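Local coordinates for fucolectin-related protein (Streptococcus pneumoniae, PDB 2WMF), which probably hydrolyses glycosidic bonds in host blood group antigen carbohydrates, as a family 98 glycoside hydrolase linked to fucose utilization, at residues C235-W247 and N281-C294. Numbering follows the deposited sequence.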
ATOM      1  N   CYS A 235      -2.469   3.054  17.580  1.00  8.74           N
ATOM      2  CA  CYS A 235      -1.237   2.537  16.983  1.00  8.97           C
ATOM      3  C   CYS A 235      -0.476   3.759  16.430  1.00  8.81           C
ATOM      4  O   CYS A 235      -1.075   4.730  15.951  1.00  8.42           O
ATOM      5  CB  CYS A 235      -1.539   1.502  15.891  1.00  7.81           C
ATOM      6  SG  CYS A 235      -2.604   2.081  14.509  1.00  9.74           S
ATOM      7  N   ASP A 236       0.845   3.747  16.520  1.00  8.57           N
ATOM      8  CA  ASP A 236       1.584   4.964  16.106  1.00  9.08           C
ATOM      9  C   ASP A 236       1.819   5.061  14.597  1.00  8.61           C
ATOM     10  O   ASP A 236       2.269   6.099  14.085  1.00  8.75           O
ATOM     11  CB  ASP A 236       2.905   5.080  16.866  1.00  9.87           C
ATOM     12  CG  ASP A 236       2.752   5.696  18.251  1.00 11.40           C
ATOM     13  OD1 ASP A 236       1.623   5.698  18.770  1.00 11.62           O
ATOM     14  OD2 ASP A 236       3.795   6.158  18.804  1.00 14.02           O
ATOM     15  N   ASN A 237       1.586   3.948  13.916  1.00  8.70           N
ATOM     16  CA  ASN A 237       1.750   3.859  12.468  1.00  8.09           C
ATOM     17  C   ASN A 237       0.688   2.929  11.927  1.00  7.83           C
ATOM     18  O   ASN A 237       0.254   1.986  12.612  1.00  7.77           O
ATOM     19  CB  ASN A 237       3.144   3.301  12.114  1.00  9.11           C
ATOM     20  CG  ASN A 237       4.248   4.262  12.490  1.00  7.72           C
ATOM     21  OD1 ASN A 237       4.500   5.235  11.770  1.00  8.84           O
ATOM     22  ND2 ASN A 237       4.913   4.019  13.657  1.00  8.61           N
ATOM     23  N   TRP A 238       0.258   3.212  10.708  1.00  7.75           N
ATOM     24  CA  TRP A 238      -0.563   2.260   9.956  1.00  7.52           C
ATOM     25  C   TRP A 238       0.028   2.026   8.567  1.00  7.43           C
ATOM     26  O   TRP A 238       0.854   2.813   8.076  1.00  6.72           O
ATOM     27  CB  TRP A 238      -2.038   2.699   9.856  1.00  7.16           C
ATOM     28  CG  TRP A 238      -2.371   3.820   8.899  1.00  6.18           C
ATOM     29  CD1 TRP A 238      -2.244   5.159   9.119  1.00  8.24           C
ATOM     30  CD2 TRP A 238      -3.001   3.689   7.615  1.00  6.35           C
ATOM     31  NE1 TRP A 238      -2.730   5.873   8.038  1.00  8.07           N
ATOM     32  CE2 TRP A 238      -3.160   4.982   7.084  1.00  7.14           C
ATOM     33  CE3 TRP A 238      -3.419   2.598   6.852  1.00  6.41           C
ATOM     34  CZ2 TRP A 238      -3.762   5.216   5.842  1.00  7.67           C
ATOM     35  CZ3 TRP A 238      -3.979   2.842   5.615  1.00  7.30           C
ATOM     36  CH2 TRP A 238      -4.158   4.141   5.125  1.00  7.68           C
ATOM     37  N   GLY A 239      -0.486   1.009   7.886  1.00  7.28           N
ATOM     38  CA  GLY A 239      -0.094   0.804   6.509  1.00  7.97           C
ATOM     39  C   GLY A 239      -0.880  -0.284   5.820  1.00  7.10           C
ATOM     40  O   GLY A 239      -2.077  -0.452   6.104  1.00  7.42           O
ATOM     41  N   SER A 240      -0.202  -0.988   4.910  1.00  7.55           N
ATOM     42  CA  SER A 240      -0.851  -1.932   3.998  1.00  7.54           C
ATOM     43  C   SER A 240       0.020  -3.079   3.602  1.00  7.17           C
ATOM     44  O   SER A 240       1.246  -2.944   3.487  1.00  7.64           O
ATOM     45  CB  SER A 240      -1.218  -1.182   2.692  1.00  7.26           C
ATOM     46  OG  SER A 240      -0.077  -0.454   2.182  1.00  9.24           O
ATOM     47  N   SER A 241      -0.642  -4.221   3.348  1.00  7.84           N
ATOM     48  CA  SER A 241      -0.088  -5.257   2.483  1.00  7.24           C
ATOM     49  C   SER A 241      -0.880  -5.158   1.187  1.00  6.94           C
ATOM     50  O   SER A 241      -2.065  -5.459   1.144  1.00  7.80           O
ATOM     51  CB  SER A 241      -0.260  -6.665   3.040  1.00  7.62           C
ATOM     52  OG  SER A 241       0.079  -7.627   2.057  1.00 10.90           O
ATOM     53  N   THR A 242      -0.210  -4.718   0.143  1.00  7.76           N
ATOM     54  CA  THR A 242      -0.798  -4.524  -1.191  1.00  6.95           C
ATOM     55  C   THR A 242      -0.655  -5.869  -1.912  1.00  7.59           C
ATOM     56  O   THR A 242       0.473  -6.287  -2.207  1.00  8.07           O
ATOM     57  CB  THR A 242      -0.052  -3.414  -1.982  1.00  7.50           C
ATOM     58  OG1 THR A 242      -0.278  -2.142  -1.378  1.00  8.29           O
ATOM     59  CG2 THR A 242      -0.505  -3.364  -3.427  1.00  8.04           C
ATOM     60  N   ASP A 243      -1.791  -6.530  -2.193  1.00  7.69           N
ATOM     61  CA  ASP A 243      -1.749  -7.934  -2.630  1.00  7.40           C
ATOM     62  C   ASP A 243      -2.256  -8.099  -4.059  1.00  7.14           C
ATOM     63  O   ASP A 243      -3.451  -7.941  -4.313  1.00  7.36           O
ATOM     64  CB  ASP A 243      -2.532  -8.832  -1.664  1.00  7.47           C
ATOM     65  CG  ASP A 243      -2.420 -10.310  -1.996  1.00  8.06           C
ATOM     66  OD1 ASP A 243      -1.633 -10.663  -2.901  1.00  9.03           O
ATOM     67  OD2 ASP A 243      -3.098 -11.090  -1.282  1.00 10.20           O
ATOM     68  N   THR A 244      -1.358  -8.481  -4.953  1.00  7.62           N
ATOM     69  CA  THR A 244      -1.715  -8.640  -6.392  1.00  7.42           C
ATOM     70  C   THR A 244      -2.551  -9.922  -6.636  1.00  7.46           C
ATOM     71  O   THR A 244      -3.107 -10.088  -7.720  1.00  8.17           O
ATOM     72  CB  THR A 244      -0.502  -8.628  -7.303  1.00  8.16           C
ATOM     73  OG1 THR A 244       0.348  -9.725  -6.986  1.00  8.39           O
ATOM     74  CG2 THR A 244       0.291  -7.260  -7.177  1.00  7.70           C
ATOM     75  N   TRP A 245      -2.663 -10.784  -5.614  1.00  8.11           N
ATOM     76  CA  TRP A 245      -3.644 -11.883  -5.660  1.00  8.08           C
ATOM     77  C   TRP A 245      -5.070 -11.340  -5.839  1.00  7.40           C
ATOM     78  O   TRP A 245      -5.967 -12.079  -6.270  1.00  8.34           O
ATOM     79  CB  TRP A 245      -3.584 -12.768  -4.403  1.00  8.33           C
ATOM     80  CG  TRP A 245      -2.548 -13.848  -4.384  1.00  9.18           C
ATOM     81  CD1 TRP A 245      -1.354 -13.848  -3.721  1.00  9.01           C
ATOM     82  CD2 TRP A 245      -2.656 -15.135  -5.007  1.00  9.37           C
ATOM     83  NE1 TRP A 245      -0.703 -15.035  -3.912  1.00  9.83           N
ATOM     84  CE2 TRP A 245      -1.488 -15.864  -4.668  1.00 10.50           C
ATOM     85  CE3 TRP A 245      -3.622 -15.747  -5.792  1.00 11.03           C
ATOM     86  CZ2 TRP A 245      -1.241 -17.166  -5.141  1.00 11.69           C
ATOM     87  CZ3 TRP A 245      -3.391 -17.060  -6.246  1.00 11.24           C
ATOM     88  CH2 TRP A 245      -2.194 -17.737  -5.924  1.00 10.91           C
ATOM     89  N   LYS A 246      -5.310 -10.063  -5.508  1.00  6.48           N
ATOM     90  CA  LYS A 246      -6.652  -9.474  -5.806  1.00  7.30           C
ATOM     91  C   LYS A 246      -7.026  -9.685  -7.293  1.00  7.39           C
ATOM     92  O   LYS A 246      -8.235  -9.849  -7.632  1.00  7.99           O
ATOM     93  CB  LYS A 246      -6.746  -8.004  -5.409  1.00  7.53           C
ATOM     94  CG  LYS A 246      -6.043  -6.992  -6.334  1.00  7.17           C
ATOM     95  CD  LYS A 246      -6.368  -5.551  -5.973  1.00  7.59           C
ATOM     96  CE  LYS A 246      -5.947  -5.165  -4.573  1.00  6.93           C
ATOM     97  NZ  LYS A 246      -4.486  -5.287  -4.291  1.00  6.29           N
ATOM     98  N   TRP A 247      -6.018  -9.624  -8.159  1.00  8.12           N
ATOM     99  CA  TRP A 247      -6.246  -9.715  -9.598  1.00  8.02           C
ATOM    100  C   TRP A 247      -6.857 -11.106  -9.928  1.00  7.87           C
ATOM    101  O   TRP A 247      -7.825 -11.229 -10.711  1.00  9.16           O
ATOM    102  CB  TRP A 247      -4.954  -9.427 -10.386  1.00  7.37           C
ATOM    103  CG  TRP A 247      -5.144  -8.912 -11.779  1.00  8.10           C
ATOM    104  CD1 TRP A 247      -4.986  -9.613 -12.917  1.00  8.31           C
ATOM    105  CD2 TRP A 247      -5.470  -7.574 -12.174  1.00  6.29           C
ATOM    106  NE1 TRP A 247      -5.192  -8.811 -14.031  1.00  7.89           N
ATOM    107  CE2 TRP A 247      -5.533  -7.553 -13.590  1.00  8.18           C
ATOM    108  CE3 TRP A 247      -5.701  -6.378 -11.472  1.00  7.44           C
ATOM    109  CZ2 TRP A 247      -5.783  -6.374 -14.307  1.00  9.26           C
ATOM    110  CZ3 TRP A 247      -5.973  -5.227 -12.193  1.00  8.16           C
ATOM    111  CH2 TRP A 247      -6.027  -5.232 -13.578  1.00  8.35           C
ATOM    112  N   ASN A 281      -2.639   5.682  -1.866  1.00  6.07           N
ATOM    113  CA  ASN A 281      -3.789   5.738  -0.980  1.00  6.61           C
ATOM    114  C   ASN A 281      -3.374   5.700   0.484  1.00  6.54           C
ATOM    115  O   ASN A 281      -4.034   6.315   1.334  1.00  7.71           O
ATOM    116  CB  ASN A 281      -4.710   4.535  -1.256  1.00  7.11           C
ATOM    117  CG  ASN A 281      -5.527   4.677  -2.539  1.00  8.00           C
ATOM    118  OD1 ASN A 281      -5.441   5.676  -3.272  1.00  7.02           O
ATOM    119  ND2 ASN A 281      -6.295   3.623  -2.837  1.00  7.48           N
ATOM    120  N   VAL A 282      -2.328   4.926   0.746  1.00  5.83           N
ATOM    121  CA  VAL A 282      -1.796   4.751   2.125  1.00  6.15           C
ATOM    122  C   VAL A 282      -1.009   6.021   2.512  1.00  5.92           C
ATOM    123  O   VAL A 282      -1.324   6.681   3.540  1.00  6.87           O
ATOM    124  CB  VAL A 282      -0.962   3.467   2.228  1.00  7.26           C
ATOM    125  CG1 VAL A 282      -0.186   3.430   3.545  1.00  6.80           C
ATOM    126  CG2 VAL A 282      -1.904   2.208   2.065  1.00  7.89           C
ATOM    127  N   TYR A 283      -0.041   6.351   1.679  1.00  7.24           N
ATOM    128  CA  TYR A 283       0.824   7.550   1.860  1.00  6.92           C
ATOM    129  C   TYR A 283      -0.002   8.814   2.156  1.00  6.57           C
ATOM    130  O   TYR A 283       0.216   9.519   3.168  1.00  7.69           O
ATOM    131  CB  TYR A 283       1.709   7.725   0.624  1.00  8.04           C
ATOM    132  CG  TYR A 283       2.455   9.019   0.614  1.00  7.74           C
ATOM    133  CD1 TYR A 283       3.705   9.113   1.203  1.00  7.41           C
ATOM    134  CD2 TYR A 283       1.961  10.128  -0.058  1.00  8.39           C
ATOM    135  CE1 TYR A 283       4.416  10.315   1.182  1.00  8.83           C
ATOM    136  CE2 TYR A 283       2.680  11.339  -0.092  1.00  8.61           C
ATOM    137  CZ  TYR A 283       3.907  11.417   0.534  1.00 10.03           C
ATOM    138  OH  TYR A 283       4.599  12.655   0.514  1.00 10.75           O
ATOM    139  N   THR A 284      -0.943   9.137   1.260  1.00  5.97           N
ATOM    140  CA  THR A 284      -1.724  10.375   1.401  1.00  6.88           C
ATOM    141  C   THR A 284      -2.673  10.358   2.587  1.00  7.11           C
ATOM    142  O   THR A 284      -3.183  11.403   2.972  1.00  8.52           O
ATOM    143  CB  THR A 284      -2.501  10.741   0.109  1.00  7.28           C
ATOM    144  OG1 THR A 284      -3.433   9.700  -0.214  1.00  7.91           O
ATOM    145  CG2 THR A 284      -1.526  10.977  -1.071  1.00  8.36           C
ATOM    146  N   GLY A 285      -2.955   9.153   3.116  1.00  6.79           N
ATOM    147  CA  GLY A 285      -3.751   8.936   4.336  1.00  7.38           C
ATOM    148  C   GLY A 285      -2.938   8.929   5.608  1.00  7.07           C
ATOM    149  O   GLY A 285      -3.463   8.649   6.677  1.00  7.85           O
ATOM    150  N   GLY A 286      -1.661   9.246   5.497  1.00  7.55           N
ATOM    151  CA  GLY A 286      -0.769   9.220   6.644  1.00  7.16           C
ATOM    152  C   GLY A 286      -0.054   7.916   6.986  1.00  7.07           C
ATOM    153  O   GLY A 286       0.665   7.798   7.992  1.00  7.00           O
ATOM    154  N   GLY A 287      -0.268   6.900   6.165  1.00  7.54           N
ATOM    155  CA  GLY A 287       0.373   5.617   6.341  1.00  8.28           C
ATOM    156  C   GLY A 287       1.875   5.648   6.110  1.00  8.08           C
ATOM    157  O   GLY A 287       2.393   6.510   5.359  1.00  7.41           O
ATOM    158  N   THR A 288       2.569   4.707   6.742  1.00  8.00           N
ATOM    159  CA  THR A 288       4.028   4.699   6.762  1.00  7.95           C
ATOM    160  C   THR A 288       4.693   3.347   6.639  1.00  7.79           C
ATOM    161  O   THR A 288       5.922   3.258   6.681  1.00  8.24           O
ATOM    162  CB  THR A 288       4.530   5.366   8.074  1.00  8.49           C
ATOM    163  OG1 THR A 288       3.878   4.750   9.189  1.00  8.89           O
ATOM    164  CG2 THR A 288       4.273   6.876   8.081  1.00  9.17           C
ATOM    165  N   VAL A 289       3.898   2.277   6.485  1.00  8.11           N
ATOM    166  CA  VAL A 289       4.431   0.933   6.393  1.00  7.67           C
ATOM    167  C   VAL A 289       3.823   0.244   5.161  1.00  8.17           C
ATOM    168  O   VAL A 289       2.629   0.215   5.026  1.00  7.61           O
ATOM    169  CB  VAL A 289       4.135   0.103   7.690  1.00  8.52           C
ATOM    170  CG1 VAL A 289       4.562  -1.361   7.482  1.00 10.36           C
ATOM    171  CG2 VAL A 289       4.835   0.755   8.897  1.00  7.94           C
ATOM    172  N   TYR A 290       4.679  -0.307   4.313  1.00  7.76           N
ATOM    173  CA  TYR A 290       4.296  -0.890   3.010  1.00  7.78           C
ATOM    174  C   TYR A 290       4.849  -2.303   2.880  1.00  7.83           C
ATOM    175  O   TYR A 290       6.070  -2.520   3.026  1.00  8.18           O
ATOM    176  CB  TYR A 290       4.834  -0.015   1.871  1.00  8.30           C
ATOM    177  CG  TYR A 290       4.471   1.452   1.958  1.00  8.95           C
ATOM    178  CD1 TYR A 290       3.372   1.959   1.276  1.00  7.59           C
ATOM    179  CD2 TYR A 290       5.262   2.345   2.676  1.00  8.92           C
ATOM    180  CE1 TYR A 290       3.054   3.307   1.337  1.00  8.65           C
ATOM    181  CE2 TYR A 290       4.949   3.698   2.762  1.00 10.56           C
ATOM    182  CZ  TYR A 290       3.839   4.180   2.078  1.00  8.95           C
ATOM    183  OH  TYR A 290       3.520   5.520   2.134  1.00  8.93           O
ATOM    184  N   ASN A 291       3.948  -3.249   2.601  1.00  7.78           N
ATOM    185  CA  ASN A 291       4.255  -4.641   2.405  1.00  7.51           C
ATOM    186  C   ASN A 291       3.503  -5.112   1.152  1.00  7.25           C
ATOM    187  O   ASN A 291       2.594  -4.430   0.726  1.00  6.94           O
ATOM    188  CB  ASN A 291       3.827  -5.449   3.658  1.00  6.85           C
ATOM    189  CG  ASN A 291       4.543  -6.785   3.824  1.00  8.61           C
ATOM    190  OD1 ASN A 291       5.247  -7.295   2.938  1.00  9.47           O
ATOM    191  ND2 ASN A 291       4.365  -7.364   5.034  1.00  7.98           N
ATOM    192  N   PHE A 292       3.888  -6.264   0.597  1.00  8.52           N
ATOM    193  CA  PHE A 292       3.420  -6.693  -0.722  1.00  7.64           C
ATOM    194  C   PHE A 292       3.347  -8.202  -0.868  1.00  9.10           C
ATOM    195  O   PHE A 292       4.186  -8.933  -0.320  1.00  9.44           O
ATOM    196  CB  PHE A 292       4.342  -6.166  -1.837  1.00  8.83           C
ATOM    197  CG  PHE A 292       4.446  -4.683  -1.814  1.00  6.59           C
ATOM    198  CD1 PHE A 292       3.541  -3.896  -2.518  1.00  8.03           C
ATOM    199  CD2 PHE A 292       5.378  -4.064  -0.985  1.00  9.32           C
ATOM    200  CE1 PHE A 292       3.593  -2.512  -2.450  1.00  9.51           C
ATOM    201  CE2 PHE A 292       5.439  -2.660  -0.888  1.00  9.52           C
ATOM    202  CZ  PHE A 292       4.517  -1.890  -1.606  1.00  9.87           C
ATOM    203  N   GLU A 293       2.356  -8.630  -1.639  1.00  8.46           N
ATOM    204  CA  GLU A 293       2.312  -9.964  -2.240  1.00  8.29           C
ATOM    205  C   GLU A 293       1.760  -9.781  -3.649  1.00  8.81           C
ATOM    206  O   GLU A 293       1.229  -8.737  -3.955  1.00  8.26           O
ATOM    207  CB  GLU A 293       1.344 -10.874  -1.454  1.00  8.03           C
ATOM    208  CG  GLU A 293       1.693 -11.130  -0.022  1.00  9.40           C
ATOM    209  CD  GLU A 293       0.793 -12.186   0.670  1.00 10.38           C
ATOM    210  OE1 GLU A 293       0.400 -13.188   0.005  1.00 11.79           O
ATOM    211  OE2 GLU A 293       0.483 -12.004   1.875  1.00 12.58           O
ATOM    212  N   CYS A 294       1.855 -10.781  -4.524  1.00  8.70           N
ATOM    213  CA  CYS A 294       2.685 -12.001  -4.411  1.00 10.01           C
ATOM    214  C   CYS A 294       4.127 -11.727  -4.884  1.00  8.84           C
ATOM    215  O   CYS A 294       4.344 -11.243  -6.008  1.00  8.42           O
ATOM    216  CB  CYS A 294       2.102 -13.079  -5.306  1.00 10.87           C
ATOM    217  SG  CYS A 294       3.096 -14.609  -5.387  1.00 11.45           S
TER
HETATM  218  O   HOH W   1       1.305   5.800   9.843  1.00  8.89           O
HETATM  219  O   HOH W   2       1.829  -1.553   0.470  1.00  9.11           O
HETATM  220  O   HOH W   3       1.099  -9.758   3.316  1.00 12.29           O
HETATM  221  O   HOH W   4      -2.339 -13.342  -0.109  1.00 12.13           O
HETATM  222  O   HOH W   5       1.833 -14.473  -1.922  1.00 13.41           O
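One face of the W238 indole is covered by G287 and V282. G287 CA sits 3.7 Å from the centroid of the five-membered ring of W238, a CH-pi contact, and V282 CG1 lies over the same face toward the rim. At the ring edge, W238 NE1 donates to G285 O (3.2 Å), which lies in the indole plane; the nitrogen itself stands above the carbonyl plane of G285. This holds the indole against the Schellman turn that ends helix 272-283. The CA-CB bond of W238 points away from 281-294, but CG sits between the backbone N and the carbonyl carbon (chi1 75°), which brings the ring back to the turn. D243 OD1 and water 5 lie at the edge of the W245 ring, in its plane, and C294 SG approaches obliquely as a sulfur-aromatic contact.

T288 OG1 donates to N237 OD1 (2.7 Å). Further along, T242 CB packs obliquely against the F292 ring, the two side chains running alongside. D243 OD2 lies 4.3 Å from E293 OE1, and water 4 donates to both; T214 also bonds D243 OD2.

Backbone hydrogen bonds, such as T242 N to N291 O (2.9 Å), join the parallel strands 237-243 and 289-293. These are the seventh and eighth strands of a (beta/alpha)8 TIM barrel.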